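Thiol peroxidase (Mycobacterium tuberculosis, PDB 1XVQ) reduces hydrogen peroxide and organic hydroperoxides, probably with thioredoxin supplying the electrons, and so helps protect the cell against oxidative stress. Local coordinates at residues 10-15 against 118-123; 53-58 against 82-87; 128-133 against 145-150. One frame throughout, in Å; residues are numbered along the deposited sequence.

Interaction 1: 10-15 against 118-123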
# COMPACT_ATOMS: atom_id res chain seq x y z
N ALA A 10 -9.56 -14.40 8.47
CA ALA A 10 -8.37 -13.77 9.04
C ALA A 10 -7.27 -13.57 7.99
O ALA A 10 -6.99 -14.47 7.21
CB ALA A 10 -7.84 -14.60 10.19
N ILE A 11 -6.66 -12.39 7.99
CA ILE A 11 -5.57 -12.09 7.05
C ILE A 11 -4.28 -12.59 7.69
O ILE A 11 -3.99 -12.29 8.85
CB ILE A 11 -5.51 -10.55 6.78
CG1 ILE A 11 -6.81 -10.09 6.13
CG2 ILE A 11 -4.36 -10.19 5.80
CD1 ILE A 11 -7.10 -10.78 4.79
N ASN A 12 -3.50 -13.38 6.95
CA ASN A 12 -2.24 -13.89 7.47
C ASN A 12 -1.11 -13.52 6.51
O ASN A 12 -1.02 -14.08 5.43
CB ASN A 12 -2.28 -15.42 7.60
CG ASN A 12 -1.03 -16.00 8.24
OD1 ASN A 12 -0.72 -17.19 8.08
ND2 ASN A 12 -0.31 -15.18 9.00
N THR A 13 -0.27 -12.57 6.89
CA THR A 13 0.83 -12.19 6.02
C THR A 13 2.15 -12.84 6.42
O THR A 13 2.26 -13.49 7.46
CB THR A 13 1.01 -10.67 6.00
OG1 THR A 13 1.32 -10.23 7.32
CG2 THR A 13 -0.28 -10.01 5.55
N VAL A 14 3.16 -12.65 5.58
CA VAL A 14 4.48 -13.21 5.80
C VAL A 14 5.28 -12.52 6.90
O VAL A 14 6.31 -13.04 7.34
CB VAL A 14 5.33 -13.20 4.50
CG1 VAL A 14 4.66 -14.08 3.46
CG2 VAL A 14 5.46 -11.80 3.95
N GLY A 15 4.82 -11.37 7.36
CA GLY A 15 5.59 -10.71 8.38
C GLY A 15 4.89 -9.59 9.09
O GLY A 15 3.66 -9.48 9.08
N THR A 118 2.86 -9.28 2.26
CA THR A 118 2.53 -10.33 1.30
C THR A 118 1.63 -11.35 2.00
O THR A 118 1.94 -11.76 3.11
CB THR A 118 3.79 -11.04 0.79
OG1 THR A 118 4.63 -10.09 0.16
CG2 THR A 118 3.45 -12.14 -0.25
N ILE A 119 0.52 -11.73 1.36
CA ILE A 119 -0.40 -12.73 1.93
C ILE A 119 0.27 -14.10 1.87
O ILE A 119 0.78 -14.49 0.83
CB ILE A 119 -1.72 -12.74 1.15
CG1 ILE A 119 -2.45 -11.40 1.35
CG2 ILE A 119 -2.60 -13.95 1.62
CD1 ILE A 119 -3.51 -11.11 0.29
N ALA A 120 0.26 -14.85 2.99
CA ALA A 120 0.98 -16.12 3.07
C ALA A 120 0.26 -17.38 2.66
O ALA A 120 0.89 -18.38 2.30
CB ALA A 120 1.52 -16.30 4.53
N ASP A 121 -1.06 -17.35 2.73
CA ASP A 121 -1.80 -18.56 2.39
C ASP A 121 -3.12 -18.25 1.74
O ASP A 121 -3.48 -17.09 1.57
CB ASP A 121 -2.00 -19.37 3.66
CG ASP A 121 -2.49 -18.51 4.81
OD1 ASP A 121 -3.38 -17.66 4.57
OD2 ASP A 121 -1.99 -18.68 5.94
N GLY A 122 -3.86 -19.29 1.36
CA GLY A 122 -5.16 -19.06 0.76
C GLY A 122 -5.09 -18.75 -0.73
O GLY A 122 -4.00 -18.69 -1.30
N PRO A 123 -6.24 -18.54 -1.38
CA PRO A 123 -6.28 -18.24 -2.82
C PRO A 123 -5.52 -16.99 -3.24
O PRO A 123 -5.12 -16.87 -4.40
CB PRO A 123 -7.78 -18.12 -3.11
CG PRO A 123 -8.34 -17.63 -1.79
CD PRO A 123 -7.60 -18.52 -0.80
O HOH W 1 -4.64 -14.59 4.70
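Ala120 and Asn12 share the straighter of the two backbone hydrogen bonds that join these loops: Ala120 N reaches Asn12 O at 2.9 Å, with an angle of 170° at the hydrogen. Its companion runs from Val14 N to Thr118 O, again 2.9 Å but more bent. Together they frame a single isolated beta bridge in which Thr13 CA faces Ile119 CA at 4.3 Å, an example of how two irregular segments can borrow strand geometry for one residue pair. A water carries the polar contact outward: it accepts from Asn12 N at 2.8 Å and makes only weak, long bonds to Ala10 O and to Asp121 OD1. The Asp121 carboxylate is swung back over its own backbone, CG lying between N and the carbonyl carbon (chi1 47°), and this brings OD2 to 3.7 Å from Asn12 CB.

Packing gathers round the same carbonyls. Val14 straddles Thr118 O with its two methyls, CG1 and CG2, while CG2 also lies against Thr118 CB at 3.7 Å. Ala120 CB points toward the 10-15 segment and meets Val14 CG1 at 4.0 Å, beside the oxygen of Asn12. The hydroxyl of Thr118 is engaged by Glu113, and Ile119 turns its side chain away from the bridge.

Main-chain groups thus supply the directional bonding, and the side chains of Val14, Thr118 and Ala120 add a little apolar packing at the surface. The chemistry is that of a local pin, fastening the N-terminal arm to the loop that follows helix 111-114, away from the annotated redox centre.

Interaction 2: 53-58 against 82-87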
# COMPACT_ATOMS: atom_id res chain seq x y z
N PRO A 53 -4.58 -5.92 -2.74
CA PRO A 53 -4.36 -7.26 -3.31
C PRO A 53 -4.38 -7.06 -4.83
O PRO A 53 -3.63 -7.70 -5.56
CB PRO A 53 -5.55 -8.06 -2.81
CG PRO A 53 -5.80 -7.45 -1.44
CD PRO A 53 -5.58 -5.97 -1.64
N SER A 54 -5.24 -6.16 -5.30
CA SER A 54 -5.27 -5.86 -6.72
C SER A 54 -6.02 -4.54 -6.96
O SER A 54 -6.99 -4.23 -6.26
CB SER A 54 -5.94 -6.99 -7.51
OG SER A 54 -5.96 -6.64 -8.89
N VAL A 55 -5.55 -3.77 -7.92
CA VAL A 55 -6.22 -2.51 -8.25
C VAL A 55 -6.72 -2.69 -9.67
O VAL A 55 -7.01 -1.71 -10.36
CB VAL A 55 -5.24 -1.29 -8.22
CG1 VAL A 55 -4.60 -1.17 -6.85
CG2 VAL A 55 -4.18 -1.45 -9.30
N ASP A 56 -6.81 -3.95 -10.10
CA ASP A 56 -7.25 -4.25 -11.45
C ASP A 56 -8.74 -4.55 -11.40
O ASP A 56 -9.17 -5.70 -11.41
CB ASP A 56 -6.47 -5.44 -12.02
CG ASP A 56 -6.77 -5.70 -13.49
OD1 ASP A 56 -6.05 -6.52 -14.10
OD2 ASP A 56 -7.72 -5.09 -14.03
N THR A 57 -9.50 -3.46 -11.32
CA THR A 57 -10.96 -3.51 -11.24
C THR A 57 -11.55 -2.21 -11.78
O THR A 57 -10.99 -1.14 -11.55
CB THR A 57 -11.45 -3.67 -9.79
OG1 THR A 57 -12.86 -3.41 -9.73
CG2 THR A 57 -10.72 -2.69 -8.86
N PRO A 58 -12.68 -2.30 -12.50
CA PRO A 58 -13.30 -1.08 -13.04
C PRO A 58 -13.97 -0.26 -11.93
O PRO A 58 -14.46 0.85 -12.18
CB PRO A 58 -14.30 -1.64 -14.05
CG PRO A 58 -14.68 -2.97 -13.46
CD PRO A 58 -13.34 -3.51 -13.01
N SER A 82 0.59 -2.62 -5.54
CA SER A 82 -0.00 -3.95 -5.65
C SER A 82 0.91 -4.84 -6.46
O SER A 82 1.91 -4.37 -7.03
CB SER A 82 -1.37 -3.89 -6.33
OG SER A 82 -1.24 -3.70 -7.74
N LYS A 83 0.57 -6.13 -6.52
CA LYS A 83 1.35 -7.07 -7.30
C LYS A 83 0.90 -7.11 -8.76
O LYS A 83 1.44 -7.86 -9.54
CB LYS A 83 1.26 -8.47 -6.68
CG LYS A 83 2.17 -8.62 -5.47
CD LYS A 83 3.62 -8.85 -5.90
CE LYS A 83 4.53 -9.12 -4.68
NZ LYS A 83 5.94 -9.48 -5.17
N ASP A 84 -0.08 -6.29 -9.13
CA ASP A 84 -0.48 -6.24 -10.54
C ASP A 84 0.70 -5.73 -11.35
O ASP A 84 1.51 -4.94 -10.85
CB ASP A 84 -1.63 -5.25 -10.77
CG ASP A 84 -2.87 -5.55 -9.95
OD1 ASP A 84 -3.16 -4.80 -9.00
OD2 ASP A 84 -3.57 -6.53 -10.27
N LEU A 85 0.82 -6.17 -12.60
CA LEU A 85 1.91 -5.69 -13.44
C LEU A 85 1.58 -4.24 -13.76
O LEU A 85 0.41 -3.83 -13.70
CB LEU A 85 1.99 -6.49 -14.75
CG LEU A 85 2.41 -7.95 -14.64
CD1 LEU A 85 2.72 -8.49 -16.04
CD2 LEU A 85 3.62 -8.09 -13.74
N PRO A 86 2.60 -3.44 -14.13
CA PRO A 86 2.40 -2.03 -14.46
C PRO A 86 1.30 -1.84 -15.51
O PRO A 86 0.49 -0.91 -15.42
CB PRO A 86 3.76 -1.59 -14.97
CG PRO A 86 4.70 -2.39 -14.15
CD PRO A 86 4.04 -3.77 -14.15
N PHE A 87 1.29 -2.74 -16.49
CA PHE A 87 0.32 -2.68 -17.58
C PHE A 87 -1.12 -2.63 -17.09
O PHE A 87 -1.95 -1.93 -17.65
CB PHE A 87 0.49 -3.88 -18.53
CG PHE A 87 1.91 -4.25 -18.81
CD1 PHE A 87 2.80 -3.32 -19.35
CD2 PHE A 87 2.39 -5.53 -18.50
CE1 PHE A 87 4.14 -3.64 -19.57
CE2 PHE A 87 3.73 -5.86 -18.72
CZ PHE A 87 4.60 -4.92 -19.25
O HOH W 2 -1.21 -7.12 -4.59
O HOH W 3 -3.86 -7.52 -12.88
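One carboxylate oxygen, Asp84 OD1, is approached from opposite faces of its plane by Val55 N and Ser82 OG, while OD2 of the same group holds Ser54. Val55 N donates to OD1 at 2.8 Å, on the syn side but 25° out of the carboxylate plane. The Ser82 hydroxyl comes to OD1 on the anti side and is notably close, with OG 2.5 Å away. On the other branch, Ser54 OG donates to the syn lone pair of OD2 at 2.8 Å; three donors together fix the rotation of the group.

Both serines do double duty. Ser54 OG, anti to its own nitrogen (chi1 180°), also accepts from Asp56 N, and Ser82 OG accepts from Asp84 N, so an ST turn shapes each side of the contact. Gln89 gives Ser82 OG a further partner. Val55 CG2 lies 3.5 Å from Asp84 OD1, an apolar flank to the bonded oxygen. One water links Pro53 O with Lys83 N, and another donates to both Asp56 OD1 and Asp84 OD2. Those two carboxylate oxygens stand 4.6 Å apart, and the shared water, with an ammonium ion bound to Asp56, probably eases their like charge.

Pro53, Thr57 and Cys60 have the spacing of the peroxiredoxin PxxxTxxC motif, Cys60 being the predicted peroxidatic cysteine. Asp84 is thus placed as a probable second-shell support: by accepting from a backbone nitrogen and a hydroxyl of the loop leading to Cys60, it joins that loop to the segment entering helix 86-89.

Interaction 3: 128-133 against 145-150. With YT3 (yttrium (III) ion), chain D.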
# COMPACT_ATOMS: atom_id res chain seq x y z
N LEU A 128 -0.47 -8.71 -2.22
CA LEU A 128 -0.28 -7.91 -1.02
C LEU A 128 -1.60 -7.71 -0.31
O LEU A 128 -2.61 -7.46 -0.95
CB LEU A 128 0.24 -6.52 -1.39
CG LEU A 128 1.45 -6.58 -2.32
CD1 LEU A 128 1.99 -5.13 -2.43
CD2 LEU A 128 2.57 -7.52 -1.74
N ALA A 129 -1.59 -7.81 1.02
CA ALA A 129 -2.84 -7.61 1.77
C ALA A 129 -3.26 -6.14 1.81
O ALA A 129 -2.40 -5.23 1.69
CB ALA A 129 -2.67 -8.11 3.20
N ARG A 130 -4.56 -5.90 1.98
CA ARG A 130 -5.05 -4.51 2.08
C ARG A 130 -4.38 -3.88 3.32
O ARG A 130 -4.48 -4.39 4.44
CB ARG A 130 -6.55 -4.48 2.26
CG ARG A 130 -7.10 -3.04 2.20
CD ARG A 130 -7.09 -2.47 0.77
NE ARG A 130 -7.58 -1.09 0.73
CZ ARG A 130 -6.80 -0.00 0.78
NH1 ARG A 130 -5.46 -0.11 0.88
NH2 ARG A 130 -7.35 1.20 0.75
N ALA A 131 -3.69 -2.77 3.12
CA ALA A 131 -2.97 -2.15 4.22
C ALA A 131 -2.64 -0.72 3.88
O ALA A 131 -2.67 -0.32 2.71
CB ALA A 131 -1.67 -2.92 4.44
N ILE A 132 -2.31 0.04 4.91
CA ILE A 132 -1.93 1.43 4.75
C ILE A 132 -0.68 1.69 5.55
O ILE A 132 -0.58 1.31 6.72
CB ILE A 132 -3.07 2.40 5.21
CG1 ILE A 132 -4.19 2.42 4.14
CG2 ILE A 132 -2.52 3.80 5.41
CD1 ILE A 132 -5.44 3.24 4.53
N VAL A 133 0.31 2.31 4.91
CA VAL A 133 1.51 2.70 5.64
C VAL A 133 1.76 4.15 5.29
O VAL A 133 1.79 4.50 4.13
CB VAL A 133 2.74 1.86 5.22
CG1 VAL A 133 4.02 2.45 5.86
CG2 VAL A 133 2.55 0.42 5.66
N GLU A 145 -1.53 0.19 9.28
CA GLU A 145 -2.72 -0.60 9.53
C GLU A 145 -2.74 -1.74 8.55
O GLU A 145 -2.78 -1.52 7.34
CB GLU A 145 -4.04 0.17 9.35
CG GLU A 145 -5.22 -0.78 9.71
CD GLU A 145 -6.59 -0.30 9.29
OE1 GLU A 145 -6.70 0.67 8.51
OE2 GLU A 145 -7.58 -0.94 9.73
N LEU A 146 -2.70 -2.96 9.07
CA LEU A 146 -2.81 -4.13 8.20
C LEU A 146 -4.25 -4.53 8.51
O LEU A 146 -4.53 -4.96 9.63
CB LEU A 146 -1.87 -5.25 8.65
CG LEU A 146 -2.24 -6.63 8.06
CD1 LEU A 146 -2.04 -6.61 6.55
CD2 LEU A 146 -1.37 -7.72 8.70
N VAL A 147 -5.15 -4.37 7.55
CA VAL A 147 -6.54 -4.69 7.81
C VAL A 147 -6.60 -6.17 8.20
O VAL A 147 -6.21 -7.04 7.43
CB VAL A 147 -7.42 -4.39 6.60
CG1 VAL A 147 -8.89 -4.66 6.95
CG2 VAL A 147 -7.24 -2.93 6.18
N PRO A 148 -7.05 -6.46 9.43
CA PRO A 148 -7.15 -7.82 9.97
C PRO A 148 -8.10 -8.80 9.32
O PRO A 148 -7.90 -10.00 9.44
CB PRO A 148 -7.51 -7.58 11.43
CG PRO A 148 -8.43 -6.44 11.31
CD PRO A 148 -7.65 -5.51 10.39
N GLU A 149 -9.15 -8.32 8.67
CA GLU A 149 -10.09 -9.25 8.05
C GLU A 149 -10.33 -8.88 6.61
O GLU A 149 -10.21 -7.72 6.23
CB GLU A 149 -11.42 -9.25 8.78
CG GLU A 149 -11.30 -9.57 10.21
CD GLU A 149 -12.55 -9.15 10.95
OE1 GLU A 149 -12.52 -9.23 12.18
OE2 GLU A 149 -13.54 -8.74 10.31
N ILE A 150 -10.73 -9.88 5.83
CA ILE A 150 -10.96 -9.70 4.41
C ILE A 150 -11.98 -8.64 3.99
O ILE A 150 -11.73 -7.87 3.06
CB ILE A 150 -11.32 -11.06 3.74
CG1 ILE A 150 -12.52 -11.68 4.45
CG2 ILE A 150 -10.14 -12.03 3.86
CD1 ILE A 150 -13.05 -12.97 3.81
Y YT3 D . -14.26 -10.31 13.28
O HOH W 4 -5.60 -6.91 4.84
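The beta hairpin of strands 131-135 and 141-146, which forms one margin of the central sheet of this thioredoxin fold, is joined here at its open end, where Ile132 and Glu145 make an antiparallel hydrogen-bonded pair. Ile132 N donates to Glu145 O at 2.9 Å, and Glu145 N returns the bond to Ile132 O at 3.0 Å. Next to them Ala131 and Leu146 form the non-hydrogen-bonded pair, and Ala131 CA adds a CH...O contact to Glu145 O. The pairing outlasts the regular strands: Val147 N still reaches Arg130 O, at 3.2 Å and tilted 20° from the carbonyl plane.

Side chains sort to the two faces of the sheet. On the face of Ala131, Leu146 turns back toward the partner segment, and its CD1 branch rests on Ala129 CB at 3.7 Å. On the other side lie Ile132, packed against helix 156-165, and Glu145, whose OE1 accepts from Asn155 N. The side chains of Arg130 and Val147 cross obliquely, with Arg130 CG 4.0 Å from Val147 CG2; beyond CG the arginine chain bends at chi2 (73°) and leads the guanidinium away, to Ile51 O, to Tyr156 OH and into a cation-pi contact with Phe52. Peroxiredoxins carry a conserved active-site arginine on this part of the fold, and Arg130 probably corresponds to it, its side chain lying about 10 Å from that of Cys60.

Where the segments part, one water joins their carbonyls, donating to Arg130 O at 2.8 Å and to Val147 O at 2.7 Å.

How the interactions relate
From the N terminus, the arm at 10-15 waits more than a hundred residues for its partner, so interaction 1 closes the longest loop. Interaction 2 opens and closes within that loop, joining the loop after strand 47-51 to the approach to helix 86-89. Interaction 3 follows in series, a short hairpin closure; none of the three cross. Interaction 3 touches both others. Ile11 N probably bonds to Pro148 O, linking the arm to the end of the hairpin, while Ile119, from the other side of interaction 1, packs on Ala129. From interaction 2, Pro53 and Lys83 rest on Leu128. Segment 128-133 thus meets residues of both other contacts, whereas interactions 1 and 2 do not touch.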